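Local atomic coordinates of R.Ecl18kI (Enterobacter cloacae, PDB entry 2GB7), a protein that cleaves double-stranded DNA as a type II restriction endonuclease, recognising the sequence 5'-CCNGG-3' and cutting before its first cytosine, with nucleotides flipped out of the helix on binding. Residues 7-12 with 73-78; 139-144 with 280-285; 211-216 with 237-242. The protein carries 1 engineered substitution. All coordinates share one frame; numbering follows the deposited sequence.

Interaction 1: 7-12 with 73-78; sequences GEFKTL and TRMLSY
Phe-9 and Leu-12 project from helix 6-20 onto Met-75 near the end of helix 49-77 and Tyr-78 just after it, making a largely apolar interface. Its tight part lies around Met-75. The thioether chain is bent at both chi2 and chi3, which brings the methyl carbon CE of Met-75 to 3.6 Å from CG of Leu-12 as the two side chains slide past each other in opposite directions. The same CE lies 4.0 Å from CE1 of Phe-9. The phenyl ring presents its edge rather than a face to the neighbouring backbone, with CE1 of Phe-9 3.2 Å from O of Met-75, a carbonyl that also accepts the backbone N of Tyr-78. Methionine suits the place because its unbranched, flexible chain can bend to lay its methyl against both Leu-12 and Phe-9; Leu-108 of helix 102-134 also packs on Met-75.

The looser, more solvent-exposed side belongs to Tyr-78. There CD2 of Leu-12 sits 3.6 Å from the tyrosine ring centroid, only 12° off its normal, in a CH-pi contact that suits a ring whose polar rim can remain near water. Leu-76 packs on Thr-98 of the second subunit. The axes of the two short segments approach to 11.2 Å and run at 145°, an approximately antiparallel helix packing held by large, mainly apolar side chains, within the helical N-terminal part of the enzyme.

Interaction 2: 139-144 with 280-285; sequences VDVQGA and LKQIEK
Ala-144 and Gln-282 bring their CA atoms to 5.2 Å where the turn after the short strand 140-141 meets helix 269-285. From the helix Gln-282 reaches across with its chain extended (chi2 170°), placing its amide against the strand. NE2 of Gln-282 donates to OD1 of Asp-140 at 2.9 Å in an almost straight bond, from above the carboxylate plane, which stands nearly perpendicular to the amide. OE1 of Gln-282 accepts from N of Val-141 at 3.0 Å, the donor lying above the carbonyl plane. Glutamine fits because one group can both give and receive; NE2 also donates to Ser-278 O, and OE1 bonds weakly with Tyr-296 OH. Asp-140 is held further: its OD2 takes Val-166 N and Ser-278 OG, while OD1 forms a salt bridge with Arg-299. CB of Ala-144, small enough to let the backbones approach, packs 3.9 Å from CG of Gln-282, and the aliphatic part of Lys-285 lies over O of Ala-144, a buried oxygen for which the model contains no hydrogen-bonding partner. The carboxylate and N of Val-141 are thus answered, O of Ala-144 is not, and the donors round Asp-140, including a cationic arginine, would be expected to favour its ionised form.

Interaction 3: 211-216 with 237-242; sequences DSFSEE and FKYKNN
Phe-213 and Tyr-239 form the heart of this contact, their rings in an offset stack with centroids 4.3 Å apart and planes within 7° of parallel. The offset places the hydroxyl of Tyr-239 over the centre of the phenyl ring, and from there OH of Tyr-239 donates to O of Phe-213 at 2.7 Å, in the carbonyl plane and on a lone pair. Tyrosine suits the place because one side chain supplies both a flat face and a donor; the phenyl ring folds back beneath that hydroxyl because CG of Phe-213 lies between its own backbone N and carbonyl carbon (chi1 55°).

Around this core the polar contacts are weaker. NZ of Lys-238 makes a weak bond of 3.4 Å to O of Asp-211, and CB of Lys-238 lies toward the rim of the tyrosine face opposite the phenylalanine. ND2 of Asn-242 reaches OE1 of Glu-215 at 2.7 Å, but the bend at N-H (129°) makes this bond weak too; the OD1 of Asn-242 is held by Arg-244 N.

Further out, Ile-218 and Val-245 pack on both aromatic rings, and Ser-214 is the N-cap of helix 215-223, its OG bonding to Thr-217 N. The arrangement joins the loop leading into helix 215-223 to the end of helix 232-238 and the loop after it, in two successive beta-alpha-beta crossovers linking the parallel strands 204-207, 226-230 and 245-247 of the PDDEXK nuclease fold.

Overall arrangement
From the N terminus, interaction 1 closes first: a loop of 60 intervening residues, largely helical and without strand, brings the end of helix 49-77 back beside helix 6-20. After helix 102-134 the chain enters the nuclease sheet, and interaction 2 opens at one outermost strand, 140-141, closing only at helix 269-285 near the C terminus. Within that long span lies interaction 3, a short closure of 20 intervening residues near the other outermost strand, 245-247. No two contacts cross. Interactions 2 and 3 lie on opposite sides of the chain's centre, their own centres about 34 Å apart, while interaction 1 belongs to the helical N-terminal part, far from both.

Interaction 1: 7-12 with 73-78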
ATOM      1  N   GLY F   7       2.627  -9.371 -23.026  1.00 24.97           N
ATOM      2  CA  GLY F   7       1.454 -10.034 -22.433  1.00 24.36           C
ATOM      3  C   GLY F   7       1.661 -11.533 -22.339  1.00 24.46           C
ATOM      4  O   GLY F   7       1.264 -12.184 -21.378  1.00 24.16           O
ATOM      5  N   GLU F   8       2.304 -12.091 -23.355  1.00 24.11           N
ATOM      6  CA  GLU F   8       2.618 -13.512 -23.350  1.00 24.05           C
ATOM      7  C   GLU F   8       3.604 -13.868 -22.245  1.00 23.74           C
ATOM      8  O   GLU F   8       3.469 -14.913 -21.613  1.00 23.70           O
ATOM      9  CB  GLU F   8       3.137 -13.942 -24.721  1.00 24.20           C
ATOM     10  CG  GLU F   8       2.007 -14.099 -25.720  1.00 24.85           C
ATOM     11  CD  GLU F   8       2.436 -13.890 -27.159  1.00 25.89           C
ATOM     12  OE1 GLU F   8       3.614 -14.146 -27.492  1.00 24.13           O
ATOM     13  OE2 GLU F   8       1.577 -13.467 -27.960  1.00 28.27           O
ATOM     14  N   PHE F   9       4.582 -12.987 -22.024  1.00 23.39           N
ATOM     15  CA  PHE F   9       5.608 -13.171 -21.004  1.00 22.33           C
ATOM     16  C   PHE F   9       4.957 -13.125 -19.623  1.00 22.93           C
ATOM     17  O   PHE F   9       5.266 -13.947 -18.759  1.00 23.08           O
ATOM     18  CB  PHE F   9       6.680 -12.085 -21.142  1.00 21.88           C
ATOM     19  CG  PHE F   9       7.958 -12.355 -20.369  1.00 19.56           C
ATOM     20  CD1 PHE F   9       8.536 -13.619 -20.343  1.00 18.07           C
ATOM     21  CD2 PHE F   9       8.610 -11.312 -19.714  1.00 16.78           C
ATOM     22  CE1 PHE F   9       9.732 -13.839 -19.645  1.00 17.46           C
ATOM     23  CE2 PHE F   9       9.791 -11.525 -19.014  1.00 16.43           C
ATOM     24  CZ  PHE F   9      10.355 -12.786 -18.985  1.00 15.58           C
ATOM     25  N   LYS F  10       4.029 -12.190 -19.430  1.00 23.00           N
ATOM     26  CA  LYS F  10       3.275 -12.123 -18.166  1.00 23.14           C
ATOM     27  C   LYS F  10       2.522 -13.418 -17.890  1.00 23.28           C
ATOM     28  O   LYS F  10       2.517 -13.919 -16.746  1.00 22.94           O
ATOM     29  CB  LYS F  10       2.292 -10.957 -18.162  1.00 23.21           C
ATOM     30  CG  LYS F  10       2.930  -9.583 -18.083  1.00 24.75           C
ATOM     31  CD  LYS F  10       1.851  -8.524 -18.080  1.00 27.66           C
ATOM     32  CE  LYS F  10       2.098  -7.460 -19.134  1.00 31.71           C
ATOM     33  NZ  LYS F  10       0.972  -6.470 -19.196  1.00 33.46           N
ATOM     34  N   THR F  11       1.890 -13.964 -18.928  1.00 23.21           N
ATOM     35  CA  THR F  11       1.106 -15.187 -18.787  1.00 24.07           C
ATOM     36  C   THR F  11       1.986 -16.382 -18.417  1.00 23.90           C
ATOM     37  O   THR F  11       1.637 -17.180 -17.533  1.00 24.02           O
ATOM     38  CB  THR F  11       0.263 -15.461 -20.039  1.00 24.62           C
ATOM     39  OG1 THR F  11      -0.683 -14.392 -20.190  1.00 24.91           O
ATOM     40  CG2 THR F  11      -0.501 -16.779 -19.910  1.00 25.67           C
ATOM     41  N   LEU F  12       3.136 -16.473 -19.076  1.00 23.57           N
ATOM     42  CA  LEU F  12       4.121 -17.489 -18.761  1.00 23.10           C
ATOM     43  C   LEU F  12       4.641 -17.341 -17.319  1.00 22.76           C
ATOM     44  O   LEU F  12       4.755 -18.332 -16.604  1.00 22.32           O
ATOM     45  CB  LEU F  12       5.267 -17.435 -19.779  1.00 23.06           C
ATOM     46  CG  LEU F  12       6.531 -18.252 -19.516  1.00 23.78           C
ATOM     47  CD1 LEU F  12       6.263 -19.753 -19.555  1.00 24.37           C
ATOM     48  CD2 LEU F  12       7.596 -17.859 -20.523  1.00 23.44           C
ATOM     49  N   THR F  73      16.165 -15.648 -13.444  1.00 14.24           N
ATOM     50  CA  THR F  73      17.108 -15.978 -14.539  1.00 14.02           C
ATOM     51  C   THR F  73      16.446 -16.865 -15.590  1.00 14.79           C
ATOM     52  O   THR F  73      16.618 -16.641 -16.811  1.00 15.25           O
ATOM     53  CB  THR F  73      18.335 -16.662 -13.965  1.00 14.65           C
ATOM     54  OG1 THR F  73      19.014 -15.740 -13.102  1.00 14.25           O
ATOM     55  CG2 THR F  73      19.282 -17.131 -15.076  1.00 14.04           C
ATOM     56  N   ARG F  74      15.683 -17.854 -15.135  1.00 15.77           N
ATOM     57  CA  ARG F  74      14.997 -18.774 -16.033  1.00 17.17           C
ATOM     58  C   ARG F  74      13.960 -18.062 -16.881  1.00 17.00           C
ATOM     59  O   ARG F  74      13.886 -18.299 -18.093  1.00 17.22           O
ATOM     60  CB  ARG F  74      14.370 -19.935 -15.278  1.00 17.29           C
ATOM     61  CG  ARG F  74      13.949 -21.103 -16.146  1.00 20.62           C
ATOM     62  CD  ARG F  74      13.795 -22.383 -15.337  1.00 26.10           C
ATOM     63  NE  ARG F  74      15.031 -22.735 -14.632  1.00 30.51           N
ATOM     64  CZ  ARG F  74      15.284 -22.503 -13.340  1.00 31.08           C
ATOM     65  NH1 ARG F  74      14.382 -21.925 -12.527  1.00 31.30           N
ATOM     66  NH2 ARG F  74      16.461 -22.872 -12.850  1.00 30.01           N
ATOM     67  N   MET F  75      13.188 -17.184 -16.254  1.00 17.00           N
ATOM     68  CA  MET F  75      12.206 -16.400 -16.989  1.00 16.31           C
ATOM     69  C   MET F  75      12.881 -15.560 -18.048  1.00 16.72           C
ATOM     70  O   MET F  75      12.445 -15.541 -19.191  1.00 16.32           O
ATOM     71  CB  MET F  75      11.353 -15.539 -16.046  1.00 16.03           C
ATOM     72  CG  MET F  75      10.465 -16.373 -15.152  1.00 18.23           C
ATOM     73  SD  MET F  75       9.463 -17.591 -16.026  1.00 20.73           S
ATOM     74  CE  MET F  75       8.468 -16.553 -17.065  1.00 23.14           C
ATOM     75  N   LEU F  76      13.963 -14.888 -17.678  1.00 17.10           N
ATOM     76  CA  LEU F  76      14.671 -14.035 -18.625  1.00 17.56           C
ATOM     77  C   LEU F  76      15.216 -14.822 -19.810  1.00 18.10           C
ATOM     78  O   LEU F  76      15.365 -14.289 -20.909  1.00 18.14           O
ATOM     79  CB  LEU F  76      15.815 -13.296 -17.930  1.00 17.77           C
ATOM     80  CG  LEU F  76      15.426 -12.144 -17.000  1.00 18.51           C
ATOM     81  CD1 LEU F  76      16.649 -11.594 -16.248  1.00 20.71           C
ATOM     82  CD2 LEU F  76      14.724 -11.032 -17.775  1.00 18.50           C
ATOM     83  N   SER F  77      15.512 -16.095 -19.611  1.00 18.53           N
ATOM     84  CA  SER F  77      16.160 -16.826 -20.706  1.00 19.83           C
ATOM     85  C   SER F  77      15.170 -17.174 -21.851  1.00 20.21           C
ATOM     86  O   SER F  77      15.575 -17.442 -22.995  1.00 18.63           O
ATOM     87  CB  SER F  77      16.948 -18.004 -20.139  1.00 21.14           C
ATOM     88  OG  SER F  77      17.809 -17.528 -19.106  1.00 23.50           O
ATOM     89  N   TYR F  78      13.872 -17.079 -21.552  1.00 21.21           N
ATOM     90  CA  TYR F  78      12.806 -17.199 -22.559  1.00 22.50           C
ATOM     91  C   TYR F  78      12.752 -16.058 -23.582  1.00 22.81           C
ATOM     92  O   TYR F  78      12.014 -16.140 -24.571  1.00 22.73           O
ATOM     93  CB  TYR F  78      11.450 -17.254 -21.878  1.00 23.61           C
ATOM     94  CG  TYR F  78      11.022 -18.608 -21.388  1.00 25.12           C
ATOM     95  CD1 TYR F  78      11.205 -18.965 -20.057  1.00 27.05           C
ATOM     96  CD2 TYR F  78      10.396 -19.523 -22.244  1.00 26.56           C
ATOM     97  CE1 TYR F  78      10.788 -20.195 -19.576  1.00 28.31           C
ATOM     98  CE2 TYR F  78       9.974 -20.765 -21.776  1.00 29.18           C
ATOM     99  CZ  TYR F  78      10.175 -21.088 -20.429  1.00 29.68           C
ATOM    100  OH  TYR F  78       9.776 -22.302 -19.928  1.00 32.10           O
TER

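Interaction 2: 139-144 with 280-285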
ATOM      1  N   VAL F 139      -7.316 -20.263  18.701  1.00 12.89           N
ATOM      2  CA  VAL F 139      -7.572 -19.190  17.756  1.00 13.15           C
ATOM      3  C   VAL F 139      -8.293 -19.717  16.529  1.00 14.86           C
ATOM      4  O   VAL F 139      -8.109 -20.877  16.098  1.00 15.02           O
ATOM      5  CB  VAL F 139      -6.299 -18.447  17.288  1.00 13.06           C
ATOM      6  CG1 VAL F 139      -5.610 -17.745  18.454  1.00 14.43           C
ATOM      7  CG2 VAL F 139      -5.326 -19.424  16.534  1.00 12.88           C
ATOM      8  N   ASP F 140      -9.148 -18.861  15.998  1.00 15.30           N
ATOM      9  CA  ASP F 140      -9.645 -19.033  14.661  1.00 15.40           C
ATOM     10  C   ASP F 140      -8.830 -18.148  13.755  1.00 16.60           C
ATOM     11  O   ASP F 140      -8.468 -17.022  14.113  1.00 15.75           O
ATOM     12  CB  ASP F 140     -11.125 -18.673  14.541  1.00 15.54           C
ATOM     13  CG  ASP F 140     -12.039 -19.763  15.082  1.00 18.28           C
ATOM     14  OD1 ASP F 140     -11.536 -20.832  15.499  1.00 19.92           O
ATOM     15  OD2 ASP F 140     -13.273 -19.545  15.134  1.00 20.98           O
ATOM     16  N   VAL F 141      -8.560 -18.673  12.570  1.00 17.48           N
ATOM     17  CA  VAL F 141      -7.773 -17.983  11.585  1.00 20.00           C
ATOM     18  C   VAL F 141      -8.753 -17.503  10.515  1.00 23.56           C
ATOM     19  O   VAL F 141      -9.367 -18.306   9.815  1.00 23.98           O
ATOM     20  CB  VAL F 141      -6.732 -18.930  10.966  1.00 19.54           C
ATOM     21  CG1 VAL F 141      -5.879 -18.203   9.907  1.00 20.31           C
ATOM     22  CG2 VAL F 141      -5.875 -19.548  12.065  1.00 17.01           C
ATOM     23  N   GLN F 142      -8.927 -16.191  10.418  1.00 27.30           N
ATOM     24  CA  GLN F 142      -9.891 -15.617   9.472  1.00 30.66           C
ATOM     25  C   GLN F 142      -9.742 -16.084   8.007  1.00 32.02           C
ATOM     26  O   GLN F 142     -10.736 -16.207   7.292  1.00 32.90           O
ATOM     27  CB  GLN F 142     -10.031 -14.112   9.711  1.00 31.19           C
ATOM     28  CG  GLN F 142     -10.815 -13.783  10.988  1.00 34.33           C
ATOM     29  CD  GLN F 142     -12.323 -13.712  10.779  1.00 37.53           C
ATOM     30  OE1 GLN F 142     -13.042 -13.167  11.616  1.00 40.69           O
ATOM     31  NE2 GLN F 142     -12.810 -14.266   9.670  1.00 39.73           N
ATOM     32  N   GLY F 143      -8.523 -16.358   7.561  1.00 32.99           N
ATOM     33  CA  GLY F 143      -8.342 -16.868   6.203  1.00 34.92           C
ATOM     34  C   GLY F 143      -8.743 -18.323   5.996  1.00 35.76           C
ATOM     35  O   GLY F 143      -8.551 -18.867   4.901  1.00 36.33           O
ATOM     36  N   ALA F 144      -9.308 -18.948   7.032  1.00 36.32           N
ATOM     37  CA  ALA F 144      -9.518 -20.395   7.050  1.00 36.62           C
ATOM     38  C   ALA F 144     -10.956 -20.850   7.308  1.00 37.24           C
ATOM     39  O   ALA F 144     -11.255 -22.037   7.183  1.00 37.45           O
ATOM     40  CB  ALA F 144      -8.566 -21.050   8.057  1.00 36.29           C
ATOM     41  N   LEU F 280     -13.921 -27.662  12.241  1.00 16.07           N
ATOM     42  CA  LEU F 280     -13.940 -28.653  11.150  1.00 16.29           C
ATOM     43  C   LEU F 280     -13.649 -27.984   9.814  1.00 16.09           C
ATOM     44  O   LEU F 280     -12.946 -28.540   8.980  1.00 16.22           O
ATOM     45  CB  LEU F 280     -15.259 -29.443  11.115  1.00 16.30           C
ATOM     46  CG  LEU F 280     -15.479 -30.454  12.254  1.00 16.46           C
ATOM     47  CD1 LEU F 280     -16.915 -30.941  12.303  1.00 16.45           C
ATOM     48  CD2 LEU F 280     -14.513 -31.641  12.164  1.00 16.36           C
ATOM     49  N   LYS F 281     -14.183 -26.782   9.629  1.00 16.64           N
ATOM     50  CA  LYS F 281     -13.901 -25.939   8.471  1.00 17.41           C
ATOM     51  C   LYS F 281     -12.413 -25.607   8.345  1.00 17.10           C
ATOM     52  O   LYS F 281     -11.821 -25.665   7.265  1.00 17.21           O
ATOM     53  CB  LYS F 281     -14.683 -24.642   8.642  1.00 18.33           C
ATOM     54  CG  LYS F 281     -14.843 -23.796   7.417  1.00 21.33           C
ATOM     55  CD  LYS F 281     -16.269 -23.860   6.891  1.00 27.18           C
ATOM     56  CE  LYS F 281     -17.263 -23.268   7.895  1.00 29.54           C
ATOM     57  NZ  LYS F 281     -18.642 -23.193   7.319  1.00 31.43           N
ATOM     58  N   GLN F 282     -11.798 -25.258   9.463  1.00 17.11           N
ATOM     59  CA  GLN F 282     -10.383 -24.916   9.446  1.00 16.44           C
ATOM     60  C   GLN F 282      -9.491 -26.133   9.227  1.00 16.20           C
ATOM     61  O   GLN F 282      -8.491 -26.034   8.527  1.00 16.75           O
ATOM     62  CB  GLN F 282     -10.005 -24.176  10.724  1.00 16.28           C
ATOM     63  CG  GLN F 282     -10.650 -22.797  10.797  1.00 15.99           C
ATOM     64  CD  GLN F 282     -10.483 -22.180  12.156  1.00 16.36           C
ATOM     65  OE1 GLN F 282      -9.470 -21.522  12.438  1.00 16.94           O
ATOM     66  NE2 GLN F 282     -11.471 -22.376  13.011  1.00 13.31           N
ATOM     67  N   ILE F 283      -9.874 -27.286   9.775  1.00 16.29           N
ATOM     68  CA  ILE F 283      -9.131 -28.527   9.518  1.00 16.10           C
ATOM     69  C   ILE F 283      -9.109 -28.833   8.012  1.00 16.43           C
ATOM     70  O   ILE F 283      -8.097 -29.323   7.489  1.00 16.17           O
ATOM     71  CB  ILE F 283      -9.684 -29.736  10.298  1.00 16.19           C
ATOM     72  CG1 ILE F 283      -9.438 -29.579  11.798  1.00 15.14           C
ATOM     73  CG2 ILE F 283      -9.027 -31.038   9.815  1.00 16.06           C
ATOM     74  CD1 ILE F 283     -10.280 -30.530  12.654  1.00 15.21           C
ATOM     75  N   GLU F 284     -10.208 -28.512   7.328  1.00 16.85           N
ATOM     76  CA  GLU F 284     -10.302 -28.687   5.876  1.00 18.20           C
ATOM     77  C   GLU F 284      -9.271 -27.844   5.158  1.00 18.04           C
ATOM     78  O   GLU F 284      -8.579 -28.335   4.266  1.00 18.11           O
ATOM     79  CB  GLU F 284     -11.687 -28.286   5.387  1.00 18.25           C
ATOM     80  CG  GLU F 284     -12.033 -28.709   3.965  1.00 21.46           C
ATOM     81  CD  GLU F 284     -13.532 -28.699   3.752  1.00 24.63           C
ATOM     82  OE1 GLU F 284     -14.197 -27.831   4.345  1.00 27.87           O
ATOM     83  OE2 GLU F 284     -14.054 -29.555   3.008  1.00 28.01           O
ATOM     84  N   LYS F 285      -9.199 -26.571   5.550  1.00 18.93           N
ATOM     85  CA  LYS F 285      -8.260 -25.612   4.976  1.00 19.27           C
ATOM     86  C   LYS F 285      -6.832 -26.099   5.155  1.00 18.66           C
ATOM     87  O   LYS F 285      -6.007 -25.957   4.261  1.00 18.17           O
ATOM     88  CB  LYS F 285      -8.439 -24.221   5.610  1.00 20.30           C
ATOM     89  CG  LYS F 285      -9.471 -23.299   4.930  1.00 23.50           C
ATOM     90  CD  LYS F 285     -10.828 -23.983   4.668  1.00 26.94           C
ATOM     91  CE  LYS F 285     -11.951 -22.992   4.417  1.00 29.09           C
ATOM     92  NZ  LYS F 285     -13.253 -23.722   4.452  1.00 31.47           N
TER

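Interaction 3: 211-216 with 237-242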
ATOM      1  N   ASP F 211      10.518  -0.776  12.299  1.00 13.69           N
ATOM      2  CA  ASP F 211      11.374  -0.098  13.278  1.00 15.45           C
ATOM      3  C   ASP F 211      11.277   1.421  13.240  1.00 15.83           C
ATOM      4  O   ASP F 211      12.110   2.125  13.845  1.00 16.31           O
ATOM      5  CB  ASP F 211      12.853  -0.515  13.065  1.00 16.00           C
ATOM      6  CG  ASP F 211      13.386  -0.197  11.650  1.00 19.51           C
ATOM      7  OD1 ASP F 211      12.743   0.524  10.869  1.00 24.60           O
ATOM      8  OD2 ASP F 211      14.491  -0.678  11.303  1.00 25.69           O
ATOM      9  N   SER F 212      10.303   1.945  12.502  1.00 15.03           N
ATOM     10  CA  SER F 212      10.431   3.331  12.085  1.00 15.03           C
ATOM     11  C   SER F 212       9.233   4.185  12.360  1.00 13.92           C
ATOM     12  O   SER F 212       9.248   5.377  12.050  1.00 14.79           O
ATOM     13  CB  SER F 212      10.805   3.432  10.588  1.00 14.85           C
ATOM     14  OG  SER F 212       9.684   3.048   9.799  1.00 17.09           O
ATOM     15  N   PHE F 213       8.204   3.607  12.970  1.00 12.91           N
ATOM     16  CA  PHE F 213       6.984   4.382  13.215  1.00 12.52           C
ATOM     17  C   PHE F 213       7.184   5.403  14.341  1.00 12.27           C
ATOM     18  O   PHE F 213       7.998   5.206  15.252  1.00 11.73           O
ATOM     19  CB  PHE F 213       5.788   3.455  13.483  1.00 12.56           C
ATOM     20  CG  PHE F 213       6.012   2.483  14.607  1.00 11.85           C
ATOM     21  CD1 PHE F 213       5.653   2.825  15.917  1.00 11.76           C
ATOM     22  CD2 PHE F 213       6.560   1.229  14.367  1.00 11.54           C
ATOM     23  CE1 PHE F 213       5.836   1.948  16.952  1.00 11.20           C
ATOM     24  CE2 PHE F 213       6.764   0.321  15.429  1.00 10.37           C
ATOM     25  CZ  PHE F 213       6.406   0.683  16.713  1.00 13.20           C
ATOM     26  N   SER F 214       6.449   6.502  14.254  1.00 12.05           N
ATOM     27  CA  SER F 214       6.625   7.661  15.128  1.00 12.63           C
ATOM     28  C   SER F 214       5.801   7.633  16.400  1.00 12.29           C
ATOM     29  O   SER F 214       4.801   6.902  16.500  1.00 11.79           O
ATOM     30  CB  SER F 214       6.243   8.929  14.371  1.00 12.44           C
ATOM     31  OG  SER F 214       4.853   8.943  14.109  1.00 12.49           O
ATOM     32  N   GLU F 215       6.181   8.497  17.345  1.00 12.82           N
ATOM     33  CA  GLU F 215       5.377   8.687  18.554  1.00 13.23           C
ATOM     34  C   GLU F 215       3.977   9.180  18.221  1.00 12.84           C
ATOM     35  O   GLU F 215       3.019   8.758  18.852  1.00 12.08           O
ATOM     36  CB  GLU F 215       6.052   9.634  19.565  1.00 13.79           C
ATOM     37  CG  GLU F 215       5.274   9.822  20.907  1.00 18.15           C
ATOM     38  CD  GLU F 215       5.058   8.524  21.715  1.00 24.19           C
ATOM     39  OE1 GLU F 215       5.564   7.455  21.316  1.00 27.32           O
ATOM     40  OE2 GLU F 215       4.371   8.566  22.767  1.00 25.73           O
ATOM     41  N   GLU F 216       3.857  10.046  17.215  1.00 12.63           N
ATOM     42  CA  GLU F 216       2.536  10.493  16.778  1.00 12.24           C
ATOM     43  C   GLU F 216       1.654   9.324  16.348  1.00 11.29           C
ATOM     44  O   GLU F 216       0.487   9.262  16.717  1.00 10.59           O
ATOM     45  CB  GLU F 216       2.644  11.523  15.657  1.00 13.30           C
ATOM     46  CG  GLU F 216       1.290  12.015  15.118  1.00 16.35           C
ATOM     47  N   PHE F 237      15.502  -1.169  21.141  1.00 16.15           N
ATOM     48  CA  PHE F 237      16.353  -0.301  20.354  1.00 17.37           C
ATOM     49  C   PHE F 237      15.689   1.043  20.101  1.00 17.16           C
ATOM     50  O   PHE F 237      16.335   2.090  20.185  1.00 16.55           O
ATOM     51  CB  PHE F 237      16.678  -0.949  19.015  1.00 17.69           C
ATOM     52  CG  PHE F 237      17.580  -0.116  18.158  1.00 21.57           C
ATOM     53  CD1 PHE F 237      18.893   0.124  18.548  1.00 23.26           C
ATOM     54  CD2 PHE F 237      17.120   0.431  16.969  1.00 24.47           C
ATOM     55  CE1 PHE F 237      19.743   0.896  17.763  1.00 25.84           C
ATOM     56  CE2 PHE F 237      17.963   1.207  16.170  1.00 26.14           C
ATOM     57  CZ  PHE F 237      19.277   1.440  16.574  1.00 25.00           C
ATOM     58  N   LYS F 238      14.394   1.017  19.802  1.00 17.19           N
ATOM     59  CA  LYS F 238      13.715   2.211  19.312  1.00 17.66           C
ATOM     60  C   LYS F 238      12.590   2.761  20.199  1.00 17.27           C
ATOM     61  O   LYS F 238      12.253   3.945  20.088  1.00 17.21           O
ATOM     62  CB  LYS F 238      13.195   1.949  17.900  1.00 18.39           C
ATOM     63  CG  LYS F 238      14.284   1.987  16.823  1.00 22.77           C
ATOM     64  CD  LYS F 238      14.632   3.417  16.440  1.00 27.12           C
ATOM     65  CE  LYS F 238      15.711   3.452  15.365  1.00 31.44           C
ATOM     66  NZ  LYS F 238      15.446   2.452  14.274  1.00 34.03           N
ATOM     67  N   TYR F 239      12.032   1.911  21.062  1.00 15.99           N
ATOM     68  CA  TYR F 239      10.846   2.256  21.872  1.00 15.40           C
ATOM     69  C   TYR F 239      11.023   1.845  23.331  1.00 15.41           C
ATOM     70  O   TYR F 239      10.073   1.479  24.016  1.00 14.43           O
ATOM     71  CB  TYR F 239       9.608   1.585  21.268  1.00 14.78           C
ATOM     72  CG  TYR F 239       9.477   1.915  19.803  1.00 14.27           C
ATOM     73  CD1 TYR F 239       9.864   1.001  18.831  1.00 12.31           C
ATOM     74  CD2 TYR F 239       9.009   3.165  19.400  1.00 13.51           C
ATOM     75  CE1 TYR F 239       9.772   1.317  17.467  1.00 13.07           C
ATOM     76  CE2 TYR F 239       8.921   3.499  18.050  1.00 14.91           C
ATOM     77  CZ  TYR F 239       9.310   2.559  17.095  1.00 12.96           C
ATOM     78  OH  TYR F 239       9.234   2.838  15.760  1.00 13.79           O
ATOM     79  N   LYS F 240      12.257   1.936  23.812  1.00 16.47           N
ATOM     80  CA  LYS F 240      12.613   1.346  25.091  1.00 17.66           C
ATOM     81  C   LYS F 240      11.761   1.848  26.259  1.00 18.18           C
ATOM     82  O   LYS F 240      11.257   1.069  27.063  1.00 17.96           O
ATOM     83  CB  LYS F 240      14.089   1.610  25.383  1.00 17.85           C
ATOM     84  CG  LYS F 240      14.618   0.789  26.541  1.00 19.95           C
ATOM     85  CD  LYS F 240      15.981   1.263  26.967  1.00 24.47           C
ATOM     86  CE  LYS F 240      17.076   0.873  25.969  1.00 28.03           C
ATOM     87  NZ  LYS F 240      17.271  -0.606  25.858  1.00 30.25           N
ATOM     88  N   ASN F 241      11.624   3.157  26.343  1.00 19.06           N
ATOM     89  CA  ASN F 241      10.907   3.777  27.444  1.00 20.66           C
ATOM     90  C   ASN F 241       9.413   3.499  27.378  1.00 19.70           C
ATOM     91  O   ASN F 241       8.730   3.475  28.405  1.00 20.63           O
ATOM     92  CB  ASN F 241      11.119   5.291  27.387  1.00 21.58           C
ATOM     93  N   ASN F 242       8.930   3.257  26.161  1.00 18.18           N
ATOM     94  CA  ASN F 242       7.565   3.598  25.787  1.00 16.09           C
ATOM     95  C   ASN F 242       6.581   2.510  26.148  1.00 14.54           C
ATOM     96  O   ASN F 242       6.499   1.503  25.453  1.00 13.05           O
ATOM     97  CB  ASN F 242       7.515   3.864  24.284  1.00 16.91           C
ATOM     98  CG  ASN F 242       6.281   4.612  23.878  1.00 17.49           C
ATOM     99  OD1 ASN F 242       5.209   4.424  24.457  1.00 17.76           O
ATOM    100  ND2 ASN F 242       6.417   5.488  22.894  1.00 20.28           N
TER